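Local structure of GST N-terminal domain-containing protein (Pseudomonas syringae pv. tomato, 3IC8) at residues Glu3-His8 and Asn28-Thr33; Leu22-Val27 and Leu216-Gly221; Val107-Gln112 and Trp190-Thr195; Phe89-Leu94 and Phe173-Pro178. The protein is of unknown function but has a glutathione S-transferase-like fold and may act as a glutathione transferase. All blocks are in the same frame, centred on the assembly; numbering follows the deposited sequence.

Interaction 1: Glu3-His8 and Asn28-Thr33; sequences ELILHH and NWRSVT
Glu-3 and Arg-30 meet through opposite chain shapes: Glu-3 runs extended beyond CG (chi2 154°), whereas Arg-30 folds at chi2 and chi3, bringing NH1 to OE2 of Glu-3 at 2.9 Å in a salt bridge. Strands 4-8 and 28-33 are the parallel pair of the beta-alpha-beta unit that opens the thioredoxin-like GST N-terminal domain, with helix 16-25 as the crossover. Four nearly straight backbone bonds zip them: Arg-30 N to Leu-4 O, Leu-6 N to Arg-30 O, Val-32 N to Leu-6 O and His-8 N to Val-32 O. On the face bearing Ile-5 and His-7, Val-32 touches both, its CG2 lying 3.7 Å from Ile-5 CG2 and its CB off-centre over the His-7 ring; His-7 NE2 bonds to Gln-57. On the other face, under helix 16-25, Trp-29 holds CG between its backbone N and carbonyl carbon (chi1 53°), a setting that lays the indole against Leu-6, with CE3 3.6 Å from Leu-6 CB. The indole edge faces the His-8 ring in an offset edge-to-face pair, planes 63° apart. NE and NH2 of Arg-30 bind the backbone oxygens of Ser-224 and Asp-225, while its NH1 reaches Glu-3 OE2 from above the carboxylate plane.

Interaction 2: Leu22-Val27 and Leu216-Gly221; sequences LGFKGV and LGFGHG
Phe-24 and Phe-218 form a T-shaped pair, ring centroids 5.1 Å apart and planes at 80°. Phe-24 supplies the edge: CG stands opposite the backbone N (chi1 175°), and CD1 comes down on one face of Phe-218, nearer its rim than its centre, 3.7 Å from CE1. Phe-218 instead has CG opposite its carbonyl carbon (chi1 -78°), which lets the two side chains run side by side in the same direction. Phe-24 is wedged further by Phe-82 and, edge-to-face, by Phe-183. The contact docks the end of helix 16-25 in the thioredoxin-like domain, closed by a Schellman motif at Gly-26, onto the loop that leaves helix 206-216 of the helical domain and leads into strand 222-225. Beside the rings the backbones close in at Gly-23, whose CA lies 4.0 Å from His-220 CA and offers a CA-H to Gly-219 O at 3.2 Å; the lack of a side chain there permits this closeness. Leu-22 brushes His-220 O with CB, at 4.0 Å. The His-220 side chain leaves its backbone away from helix 16-25, its NE2 bonded to Glu-16, and Phe-218 O accepts a hydrogen bond from Asn-28 ND2 of a second subunit.

Interaction 3: Val107-Gln112 and Trp190-Thr195; sequences VSLVFQ and WFLKQT
In the all-helical C-terminal domain of the GST-like fold, the end of helix 88-110 packs against the end of helix 180-193, and the six residues that touch are all buried. Val-107 sets CG1 squarely over one face of Phe-191, a CH-pi contact 4.0 Å from CG1 to the ring centroid and only 7° off the normal. With CG opposite its carbonyl carbon (chi1 -76°), the Phe-191 side chain points the same way as that of Val-107 and presents its face to CG1. Phe-111, at the centre of an inverse gamma turn just past the helix, brings CE2 obliquely to Phe-191 CD1 at 4.0 Å. Phe-14 also packs edge-to-face with Phe-191. One turn of helix on from Val-107, Val-110 CG2 touches two neighbours, Leu-192 CD1 and Phe-191 O, each at 3.5 Å. The same CD1 methyl reaches Leu-109 CB at 3.9 Å, and Phe-201 touches both leucines. A third subunit packs nearby, its Met-116 against Val-107 and its Thr-195 against Phe-111. The side chains meet through carbon alone, with Phe-191 O the one polar atom touched, and Gln-112 NE2 bonds within its own segment to Leu-109 O; the contact between the helices thus depends on shape and van der Waals fit rather than on directional bonds.

Interaction 4: Phe89-Leu94 and Phe173-Pro178; sequences FAVAGL and FLFGAP
Phe-175 lies against helix 88-110 with Val-91 CG2 over one ring face: the methyl sits above the ring centre, 3.4 Å from the centroid and 10° off the normal, a close CH-pi contact. Val-91 places CG2 opposite its carbonyl carbon, with CG1 opposite the backbone N (chi1 164°), while Phe-175 swings CG opposite its own carbonyl carbon (chi1 -78°) and sends its ring across to the helix. Val-91 is the buried member of the contact, backed by Tyr-83 and Ile-180. Leu-94 slides past Phe-175 in the opposite direction and is still close to the ring, CD2 lying 3.5 Å from CE1. The looser packing is at the margins: the same Leu-94 methyl lies 4.3 Å from Leu-174 CD1, and on the other side of CZ, Ala-90, at the surface of the assembly, approaches CE2 with its CB at 3.9 Å. Ala-90 O stands obliquely near CZ at 3.7 Å. Gln-87 and Ala-181 also touch the Phe-175 side chain. The loop itself is shaped by a type I turn from Phe-173 to Gly-176, and Leu-174 N bonds to Asp-182 OD1 of the following helix. An aromatic residue carried on a turn and laid over the side of a neighbouring helix here joins the loop before helix 180-193 to helix 88-110 within the helical domain of the GST-like fold.

Interactions 1 and 3 are buried, interaction 2 is partly buried and interaction 4 lies at the surface. Only interaction 1 relies on backbone hydrogen bonds and a salt bridge, as befits paired strands; the others rest on apolar and aromatic packing, with close backbone approach at Gly-23 added in interaction 2. Interactions 3 and 4 share helix 88-110, at its two ends, their centres about 24 Å apart. Interaction 2 links the two domains and touches all the rest: Trp-29 NE1 bonds His-220 O, Leu-216 packs on Trp-190, and Phe-24 and Phe-218 meet Pro-178 and Phe-173, respectively. Interaction 1, by contrast, touches neither interaction 3 nor interaction 4.

Interaction 1: Glu3-His8 and Asn28-Thr33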
loop_
_atom_site.group_PDB
_atom_site.type_symbol
_atom_site.label_atom_id
_atom_site.label_comp_id
_atom_site.label_asym_id
_atom_site.label_seq_id
_atom_site.Cartn_x
_atom_site.Cartn_y
_atom_site.Cartn_z
ATOM N N GLU A 3 25.518 -6.984 20.598
ATOM C CA GLU A 3 24.226 -6.586 20.075
ATOM C C GLU A 3 24.045 -5.099 20.095
ATOM O O GLU A 3 24.590 -4.442 20.928
ATOM C CB GLU A 3 23.115 -7.213 20.893
ATOM C CG GLU A 3 22.878 -8.655 20.648
ATOM C CD GLU A 3 22.269 -9.324 21.824
ATOM O OE1 GLU A 3 22.748 -9.114 22.940
ATOM O OE2 GLU A 3 21.300 -10.058 21.645
ATOM N N LEU A 4 23.251 -4.575 19.190
ATOM C CA LEU A 4 22.858 -3.197 19.283
ATOM C C LEU A 4 21.794 -3.104 20.326
ATOM O O LEU A 4 20.870 -3.853 20.309
ATOM C CB LEU A 4 22.264 -2.732 17.984
ATOM C CG LEU A 4 23.123 -2.112 16.917
ATOM C CD1 LEU A 4 24.504 -2.619 16.943
ATOM C CD2 LEU A 4 22.500 -2.369 15.614
ATOM N N ILE A 5 21.940 -2.180 21.249
ATOM C CA ILE A 5 20.935 -2.003 22.260
ATOM C C ILE A 5 20.385 -0.603 22.253
ATOM O O ILE A 5 21.100 0.337 22.335
ATOM C CB ILE A 5 21.499 -2.325 23.637
ATOM C CG1 ILE A 5 21.957 -3.770 23.690
ATOM C CG2 ILE A 5 20.487 -2.114 24.652
ATOM C CD1 ILE A 5 22.637 -4.139 24.944
ATOM N N LEU A 6 19.087 -0.473 22.142
ATOM C CA LEU A 6 18.486 0.827 22.243
ATOM C C LEU A 6 17.723 0.995 23.551
ATOM O O LEU A 6 16.882 0.214 23.893
ATOM C CB LEU A 6 17.578 1.081 21.060
ATOM C CG LEU A 6 17.073 2.495 20.887
ATOM C CD1 LEU A 6 18.189 3.349 20.408
ATOM C CD2 LEU A 6 15.944 2.539 19.947
ATOM N N HIS A 7 18.058 2.037 24.280
ATOM C CA HIS A 7 17.367 2.402 25.485
ATOM C C HIS A 7 16.428 3.535 25.128
ATOM O O HIS A 7 16.854 4.592 24.750
ATOM C CB HIS A 7 18.367 2.913 26.502
ATOM C CG HIS A 7 19.335 1.887 26.976
ATOM N ND1 HIS A 7 19.204 1.257 28.181
ATOM C CD2 HIS A 7 20.459 1.394 26.419
ATOM C CE1 HIS A 7 20.192 0.411 28.345
ATOM N NE2 HIS A 7 20.966 0.472 27.289
ATOM N N HIS A 8 15.137 3.301 25.235
ATOM C CA HIS A 8 14.168 4.281 24.810
ATOM C C HIS A 8 12.829 4.141 25.467
ATOM O O HIS A 8 12.570 3.200 26.142
ATOM C CB HIS A 8 13.999 4.248 23.313
ATOM C CG HIS A 8 13.293 3.042 22.816
ATOM N ND1 HIS A 8 13.717 1.774 23.099
ATOM C CD2 HIS A 8 12.206 2.907 22.037
ATOM C CE1 HIS A 8 12.908 0.909 22.536
ATOM N NE2 HIS A 8 11.992 1.573 21.875
ATOM N N ASN A 28 19.141 -5.932 13.649
ATOM C CA ASN A 28 18.389 -6.492 14.718
ATOM C C ASN A 28 18.896 -5.866 15.981
ATOM O O ASN A 28 20.066 -5.716 16.155
ATOM C CB ASN A 28 18.570 -7.993 14.739
ATOM C CG ASN A 28 17.805 -8.680 13.655
ATOM O OD1 ASN A 28 16.891 -9.417 13.912
ATOM N ND2 ASN A 28 18.184 -8.439 12.430
ATOM N N TRP A 29 18.000 -5.461 16.850
ATOM C CA TRP A 29 18.391 -4.739 18.027
ATOM C C TRP A 29 17.614 -5.152 19.256
ATOM O O TRP A 29 16.562 -5.695 19.168
ATOM C CB TRP A 29 18.304 -3.224 17.789
ATOM C CG TRP A 29 17.001 -2.746 17.290
ATOM C CD1 TRP A 29 16.526 -2.884 16.061
ATOM C CD2 TRP A 29 16.002 -2.055 18.030
ATOM N NE1 TRP A 29 15.301 -2.331 15.961
ATOM C CE2 TRP A 29 14.956 -1.807 17.165
ATOM C CE3 TRP A 29 15.894 -1.630 19.347
ATOM C CZ2 TRP A 29 13.825 -1.153 17.555
ATOM C CZ3 TRP A 29 14.778 -0.983 19.727
ATOM C CH2 TRP A 29 13.756 -0.750 18.843
ATOM N N ARG A 30 18.161 -4.850 20.408
ATOM C CA ARG A 30 17.503 -5.134 21.637
ATOM C C ARG A 30 16.813 -3.892 22.129
ATOM O O ARG A 30 17.352 -2.845 22.047
ATOM C CB ARG A 30 18.517 -5.603 22.660
ATOM C CG ARG A 30 19.351 -6.751 22.228
ATOM C CD ARG A 30 18.519 -7.880 21.708
ATOM N NE ARG A 30 17.645 -8.428 22.722
ATOM C CZ ARG A 30 18.046 -9.253 23.662
ATOM N NH1 ARG A 30 19.289 -9.629 23.724
ATOM N NH2 ARG A 30 17.209 -9.705 24.540
ATOM N N SER A 31 15.619 -4.028 22.659
ATOM C CA SER A 31 14.896 -2.890 23.151
ATOM C C SER A 31 14.862 -2.853 24.651
ATOM O O SER A 31 14.357 -3.736 25.275
ATOM C CB SER A 31 13.481 -2.947 22.650
ATOM O OG SER A 31 12.789 -1.810 23.034
ATOM N N VAL A 32 15.389 -1.798 25.231
ATOM C CA VAL A 32 15.328 -1.642 26.654
ATOM C C VAL A 32 14.350 -0.550 26.913
ATOM O O VAL A 32 14.512 0.530 26.442
ATOM C CB VAL A 32 16.662 -1.229 27.256
ATOM C CG1 VAL A 32 16.525 -1.008 28.698
ATOM C CG2 VAL A 32 17.667 -2.251 27.033
ATOM N N THR A 33 13.318 -0.839 27.673
ATOM C CA THR A 33 12.342 0.174 27.984
ATOM C C THR A 33 12.696 0.912 29.245
ATOM O O THR A 33 12.685 0.379 30.307
ATOM C CB THR A 33 10.979 -0.436 28.184
ATOM O OG1 THR A 33 10.578 -1.101 26.995
ATOM C CG2 THR A 33 10.001 0.611 28.498
#

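Interaction 2: Leu22-Val27 and Leu216-Gly221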
loop_
_atom_site.group_PDB
_atom_site.type_symbol
_atom_site.label_atom_id
_atom_site.label_comp_id
_atom_site.label_asym_id
_atom_site.label_seq_id
_atom_site.Cartn_x
_atom_site.Cartn_y
_atom_site.Cartn_z
ATOM N N LEU A 22 16.949 2.572 12.905
ATOM C CA LEU A 22 17.166 1.159 12.983
ATOM C C LEU A 22 16.501 0.417 11.856
ATOM O O LEU A 22 17.019 -0.530 11.379
ATOM C CB LEU A 22 16.795 0.621 14.349
ATOM C CG LEU A 22 17.729 1.113 15.435
ATOM C CD1 LEU A 22 17.205 0.851 16.783
ATOM C CD2 LEU A 22 19.038 0.543 15.309
ATOM N N GLY A 23 15.339 0.857 11.440
ATOM C CA GLY A 23 14.670 0.262 10.314
ATOM C C GLY A 23 15.353 0.389 8.978
ATOM O O GLY A 23 15.377 -0.530 8.216
ATOM N N PHE A 24 15.888 1.559 8.704
ATOM C CA PHE A 24 16.570 1.855 7.480
ATOM C C PHE A 24 17.803 0.985 7.358
ATOM O O PHE A 24 18.094 0.474 6.330
ATOM C CB PHE A 24 16.885 3.347 7.491
ATOM C CG PHE A 24 17.702 3.825 6.356
ATOM C CD1 PHE A 24 17.171 3.965 5.112
ATOM C CD2 PHE A 24 18.981 4.180 6.550
ATOM C CE1 PHE A 24 17.899 4.412 4.126
ATOM C CE2 PHE A 24 19.705 4.632 5.536
ATOM C CZ PHE A 24 19.163 4.752 4.334
ATOM N N LYS A 25 18.499 0.811 8.450
ATOM C CA LYS A 25 19.641 -0.064 8.521
ATOM C C LYS A 25 19.364 -1.573 8.435
ATOM O O LYS A 25 20.242 -2.322 8.136
ATOM C CB LYS A 25 20.492 0.264 9.731
ATOM C CG LYS A 25 21.282 1.512 9.598
ATOM C CD LYS A 25 22.226 1.477 8.465
ATOM C CE LYS A 25 23.117 2.672 8.529
ATOM N NZ LYS A 25 23.977 2.843 7.377
ATOM N N GLY A 26 18.145 -2.010 8.678
ATOM C CA GLY A 26 17.828 -3.417 8.674
ATOM C C GLY A 26 18.571 -4.296 9.655
ATOM O O GLY A 26 18.965 -5.390 9.340
ATOM N N VAL A 27 18.742 -3.800 10.860
ATOM C CA VAL A 27 19.560 -4.424 11.848
ATOM C C VAL A 27 18.654 -4.979 12.897
ATOM O O VAL A 27 17.551 -4.571 13.017
ATOM C CB VAL A 27 20.465 -3.407 12.506
ATOM C CG1 VAL A 27 21.722 -3.260 11.748
ATOM C CG2 VAL A 27 19.770 -2.099 12.617
ATOM N N LEU A 216 8.559 6.574 6.290
ATOM C CA LEU A 216 8.009 5.861 7.428
ATOM C C LEU A 216 7.960 4.360 7.206
ATOM O O LEU A 216 7.953 3.598 8.115
ATOM C CB LEU A 216 6.626 6.393 7.770
ATOM C CG LEU A 216 6.419 7.540 8.746
ATOM C CD1 LEU A 216 7.608 8.320 8.983
ATOM C CD2 LEU A 216 5.349 8.433 8.302
ATOM N N GLY A 217 7.937 3.959 5.954
ATOM C CA GLY A 217 7.807 2.589 5.524
ATOM C C GLY A 217 8.998 1.702 5.688
ATOM O O GLY A 217 8.897 0.516 5.507
ATOM N N PHE A 218 10.132 2.308 5.984
ATOM C CA PHE A 218 11.354 1.609 6.317
ATOM C C PHE A 218 11.163 0.870 7.617
ATOM O O PHE A 218 11.813 -0.102 7.886
ATOM C CB PHE A 218 12.529 2.570 6.414
ATOM C CG PHE A 218 13.078 2.999 5.098
ATOM C CD1 PHE A 218 13.837 2.163 4.340
ATOM C CD2 PHE A 218 12.845 4.241 4.624
ATOM C CE1 PHE A 218 14.324 2.555 3.144
ATOM C CE2 PHE A 218 13.345 4.627 3.432
ATOM C CZ PHE A 218 14.077 3.783 2.694
ATOM N N GLY A 219 10.256 1.357 8.437
ATOM C CA GLY A 219 9.900 0.673 9.649
ATOM C C GLY A 219 10.891 0.758 10.778
ATOM O O GLY A 219 11.749 1.603 10.770
ATOM N N HIS A 220 10.740 -0.121 11.755
ATOM C CA HIS A 220 11.623 -0.169 12.901
ATOM C C HIS A 220 12.615 -1.309 12.945
ATOM O O HIS A 220 13.418 -1.363 13.831
ATOM C CB HIS A 220 10.840 -0.162 14.205
ATOM C CG HIS A 220 9.926 1.005 14.380
ATOM N ND1 HIS A 220 9.023 1.078 15.409
ATOM C CD2 HIS A 220 9.779 2.145 13.678
ATOM C CE1 HIS A 220 8.357 2.208 15.331
ATOM N NE2 HIS A 220 8.789 2.869 14.281
ATOM N N GLY A 221 12.566 -2.218 11.995
ATOM C CA GLY A 221 13.465 -3.344 12.049
ATOM C C GLY A 221 13.025 -4.470 12.942
ATOM O O GLY A 221 11.871 -4.645 13.154
#

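Interaction 3: Val107-Gln112 and Trp190-Thr195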
loop_
_atom_site.group_PDB
_atom_site.type_symbol
_atom_site.label_atom_id
_atom_site.label_comp_id
_atom_site.label_asym_id
_atom_site.label_seq_id
_atom_site.Cartn_x
_atom_site.Cartn_y
_atom_site.Cartn_z
ATOM N N VAL A 107 6.599 20.835 16.590
ATOM C CA VAL A 107 6.162 20.698 17.964
ATOM C C VAL A 107 5.337 21.831 18.547
ATOM O O VAL A 107 4.528 21.603 19.395
ATOM C CB VAL A 107 7.257 20.202 18.892
ATOM C CG1 VAL A 107 7.769 18.929 18.397
ATOM C CG2 VAL A 107 8.340 21.164 18.998
ATOM N N SER A 108 5.603 23.047 18.129
ATOM C CA SER A 108 4.800 24.169 18.537
ATOM C C SER A 108 3.396 24.053 18.030
ATOM O O SER A 108 2.471 24.385 18.712
ATOM C CB SER A 108 5.375 25.486 18.035
ATOM O OG SER A 108 6.615 25.763 18.593
ATOM N N LEU A 109 3.261 23.630 16.799
ATOM C CA LEU A 109 1.984 23.499 16.199
ATOM C C LEU A 109 1.117 22.468 16.838
ATOM O O LEU A 109 -0.036 22.688 17.029
ATOM C CB LEU A 109 2.161 23.113 14.753
ATOM C CG LEU A 109 2.530 24.183 13.763
ATOM C CD1 LEU A 109 2.716 23.601 12.423
ATOM C CD2 LEU A 109 1.490 25.197 13.730
ATOM N N VAL A 110 1.669 21.311 17.092
ATOM C CA VAL A 110 0.954 20.238 17.708
ATOM C C VAL A 110 0.583 20.418 19.160
ATOM O O VAL A 110 -0.531 20.166 19.557
ATOM C CB VAL A 110 1.774 18.986 17.594
ATOM C CG1 VAL A 110 1.136 17.866 18.301
ATOM C CG2 VAL A 110 1.993 18.657 16.182
ATOM N N PHE A 111 1.540 20.817 19.965
ATOM C CA PHE A 111 1.324 20.869 21.381
ATOM C C PHE A 111 0.762 22.192 21.839
ATOM O O PHE A 111 1.359 22.886 22.589
ATOM C CB PHE A 111 2.599 20.498 22.106
ATOM C CG PHE A 111 3.033 19.109 21.855
ATOM C CD1 PHE A 111 2.302 18.064 22.315
ATOM C CD2 PHE A 111 4.156 18.839 21.139
ATOM C CE1 PHE A 111 2.697 16.808 22.071
ATOM C CE2 PHE A 111 4.539 17.584 20.916
ATOM C CZ PHE A 111 3.810 16.573 21.372
ATOM N N GLN A 112 -0.410 22.512 21.346
ATOM C CA GLN A 112 -1.149 23.660 21.766
ATOM C C GLN A 112 -2.590 23.226 21.848
ATOM O O GLN A 112 -2.959 22.256 21.271
ATOM C CB GLN A 112 -0.945 24.840 20.827
ATOM C CG GLN A 112 -1.130 24.531 19.412
ATOM C CD GLN A 112 -1.247 25.762 18.558
ATOM O OE1 GLN A 112 -1.966 26.693 18.880
ATOM N NE2 GLN A 112 -0.555 25.765 17.448
ATOM N N TRP A 190 5.915 13.630 11.519
ATOM C CA TRP A 190 5.302 12.561 12.239
ATOM C C TRP A 190 4.486 13.127 13.388
ATOM O O TRP A 190 3.444 12.628 13.708
ATOM C CB TRP A 190 6.386 11.599 12.691
ATOM C CG TRP A 190 5.987 10.580 13.627
ATOM C CD1 TRP A 190 6.391 10.456 14.879
ATOM C CD2 TRP A 190 5.121 9.497 13.374
ATOM N NE1 TRP A 190 5.833 9.379 15.455
ATOM C CE2 TRP A 190 5.038 8.766 14.540
ATOM C CE3 TRP A 190 4.392 9.086 12.268
ATOM C CZ2 TRP A 190 4.260 7.658 14.650
ATOM C CZ3 TRP A 190 3.629 7.982 12.375
ATOM C CH2 TRP A 190 3.562 7.277 13.555
ATOM N N PHE A 191 4.971 14.195 13.991
ATOM C CA PHE A 191 4.232 14.861 15.036
ATOM C C PHE A 191 2.918 15.418 14.514
ATOM O O PHE A 191 1.917 15.289 15.148
ATOM C CB PHE A 191 5.063 15.980 15.668
ATOM C CG PHE A 191 6.122 15.506 16.598
ATOM C CD1 PHE A 191 5.871 15.345 17.925
ATOM C CD2 PHE A 191 7.372 15.232 16.148
ATOM C CE1 PHE A 191 6.844 14.917 18.764
ATOM C CE2 PHE A 191 8.328 14.792 16.977
ATOM C CZ PHE A 191 8.070 14.635 18.285
ATOM N N LEU A 192 2.934 16.035 13.353
ATOM C CA LEU A 192 1.743 16.612 12.769
ATOM C C LEU A 192 0.675 15.602 12.419
ATOM O O LEU A 192 -0.471 15.862 12.571
ATOM C CB LEU A 192 2.063 17.475 11.577
ATOM C CG LEU A 192 2.665 18.872 11.681
ATOM C CD1 LEU A 192 2.349 19.666 12.877
ATOM C CD2 LEU A 192 4.088 18.869 11.397
ATOM N N LYS A 193 1.087 14.437 11.980
ATOM C CA LYS A 193 0.216 13.367 11.577
ATOM C C LYS A 193 -0.628 12.790 12.703
ATOM O O LYS A 193 -1.592 12.159 12.466
ATOM C CB LYS A 193 1.022 12.274 10.923
ATOM C CG LYS A 193 1.599 12.641 9.605
ATOM C CD LYS A 193 0.552 12.772 8.549
ATOM C CE LYS A 193 0.351 11.487 7.831
ATOM N NZ LYS A 193 -0.657 11.601 6.804
ATOM N N GLN A 194 -0.231 13.053 13.927
ATOM C CA GLN A 194 -0.873 12.565 15.124
ATOM C C GLN A 194 -2.279 13.081 15.391
ATOM O O GLN A 194 -3.028 12.486 16.113
ATOM C CB GLN A 194 0.010 12.826 16.332
ATOM C CG GLN A 194 1.358 12.180 16.300
ATOM C CD GLN A 194 1.322 10.743 15.928
ATOM O OE1 GLN A 194 1.837 10.350 14.918
ATOM N NE2 GLN A 194 0.698 9.953 16.742
ATOM N N THR A 195 -2.599 14.213 14.811
ATOM C CA THR A 195 -3.797 14.924 15.115
ATOM C C THR A 195 -4.539 15.349 13.872
ATOM O O THR A 195 -3.966 15.697 12.890
ATOM C CB THR A 195 -3.445 16.158 15.874
ATOM O OG1 THR A 195 -3.546 15.889 17.259
ATOM C CG2 THR A 195 -4.343 17.243 15.512
#

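Interaction 4: Phe89-Leu94 and Phe173-Pro178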
loop_
_atom_site.group_PDB
_atom_site.type_symbol
_atom_site.label_atom_id
_atom_site.label_comp_id
_atom_site.label_asym_id
_atom_site.label_seq_id
_atom_site.Cartn_x
_atom_site.Cartn_y
_atom_site.Cartn_z
ATOM N N PHE A 89 28.416 16.571 3.502
ATOM C CA PHE A 89 28.250 17.852 4.141
ATOM C C PHE A 89 26.864 18.406 3.979
ATOM O O PHE A 89 26.299 18.916 4.895
ATOM C CB PHE A 89 29.262 18.827 3.583
ATOM C CG PHE A 89 29.127 20.195 4.092
ATOM C CD1 PHE A 89 29.677 20.538 5.272
ATOM C CD2 PHE A 89 28.478 21.140 3.383
ATOM C CE1 PHE A 89 29.576 21.755 5.718
ATOM C CE2 PHE A 89 28.380 22.365 3.848
ATOM C CZ PHE A 89 28.929 22.674 5.014
ATOM N N ALA A 90 26.334 18.307 2.788
ATOM C CA ALA A 90 25.025 18.816 2.505
ATOM C C ALA A 90 23.927 18.120 3.286
ATOM O O ALA A 90 23.027 18.746 3.764
ATOM C CB ALA A 90 24.761 18.736 1.047
ATOM N N VAL A 91 24.026 16.814 3.382
ATOM C CA VAL A 91 23.114 16.017 4.158
ATOM C C VAL A 91 23.165 16.275 5.645
ATOM O O VAL A 91 22.162 16.401 6.281
ATOM C CB VAL A 91 23.313 14.540 3.849
ATOM C CG1 VAL A 91 22.699 13.680 4.867
ATOM C CG2 VAL A 91 22.749 14.233 2.570
ATOM N N ALA A 92 24.353 16.374 6.190
ATOM C CA ALA A 92 24.472 16.631 7.585
ATOM C C ALA A 92 23.891 17.973 7.936
ATOM O O ALA A 92 23.242 18.102 8.936
ATOM C CB ALA A 92 25.865 16.567 7.986
ATOM N N GLY A 93 24.149 18.969 7.109
ATOM C CA GLY A 93 23.612 20.285 7.321
ATOM C C GLY A 93 22.120 20.344 7.241
ATOM O O GLY A 93 21.507 20.926 8.057
ATOM N N LEU A 94 21.534 19.713 6.252
ATOM C CA LEU A 94 20.100 19.691 6.143
ATOM C C LEU A 94 19.424 18.994 7.319
ATOM O O LEU A 94 18.426 19.446 7.808
ATOM C CB LEU A 94 19.689 19.054 4.841
ATOM C CG LEU A 94 18.249 19.292 4.483
ATOM C CD1 LEU A 94 17.999 20.723 4.243
ATOM C CD2 LEU A 94 17.808 18.448 3.341
ATOM N N PHE A 173 13.600 10.597 -2.762
ATOM C CA PHE A 173 14.078 11.083 -1.499
ATOM C C PHE A 173 14.710 12.450 -1.655
ATOM O O PHE A 173 14.827 12.945 -2.737
ATOM C CB PHE A 173 15.046 10.106 -0.885
ATOM C CG PHE A 173 14.455 8.791 -0.597
ATOM C CD1 PHE A 173 14.581 7.768 -1.476
ATOM C CD2 PHE A 173 13.777 8.570 0.545
ATOM C CE1 PHE A 173 14.046 6.584 -1.215
ATOM C CE2 PHE A 173 13.250 7.373 0.794
ATOM C CZ PHE A 173 13.380 6.382 -0.089
ATOM N N LEU A 174 15.065 13.067 -0.550
ATOM C CA LEU A 174 15.530 14.437 -0.543
ATOM C C LEU A 174 16.826 14.654 -1.298
ATOM O O LEU A 174 17.013 15.654 -1.918
ATOM C CB LEU A 174 15.647 14.969 0.882
ATOM C CG LEU A 174 14.397 15.051 1.735
ATOM C CD1 LEU A 174 14.749 15.473 3.066
ATOM C CD2 LEU A 174 13.441 15.976 1.185
ATOM N N PHE A 175 17.713 13.692 -1.232
ATOM C CA PHE A 175 18.974 13.783 -1.900
ATOM C C PHE A 175 19.114 12.755 -2.982
ATOM O O PHE A 175 20.186 12.338 -3.257
ATOM C CB PHE A 175 20.108 13.660 -0.925
ATOM C CG PHE A 175 20.363 14.883 -0.164
ATOM C CD1 PHE A 175 19.750 15.109 1.025
ATOM C CD2 PHE A 175 21.238 15.818 -0.624
ATOM C CE1 PHE A 175 19.994 16.216 1.714
ATOM C CE2 PHE A 175 21.469 16.925 0.079
ATOM C CZ PHE A 175 20.844 17.124 1.240
ATOM N N GLY A 176 18.033 12.347 -3.608
ATOM C CA GLY A 176 18.142 11.288 -4.568
ATOM C C GLY A 176 17.972 9.977 -3.867
ATOM O O GLY A 176 16.910 9.450 -3.773
ATOM N N ALA A 177 19.073 9.449 -3.398
ATOM C CA ALA A 177 19.083 8.349 -2.499
ATOM C C ALA A 177 18.668 8.809 -1.126
ATOM O O ALA A 177 18.781 9.947 -0.795
ATOM C CB ALA A 177 20.433 7.774 -2.453
ATOM N N PRO A 178 18.211 7.887 -0.319
ATOM C CA PRO A 178 17.808 8.180 1.033
ATOM C C PRO A 178 18.983 8.545 1.920
ATOM O O PRO A 178 20.086 8.181 1.680
ATOM C CB PRO A 178 17.166 6.880 1.478
ATOM C CG PRO A 178 17.638 5.902 0.598
ATOM C CD PRO A 178 17.935 6.501 -0.672
#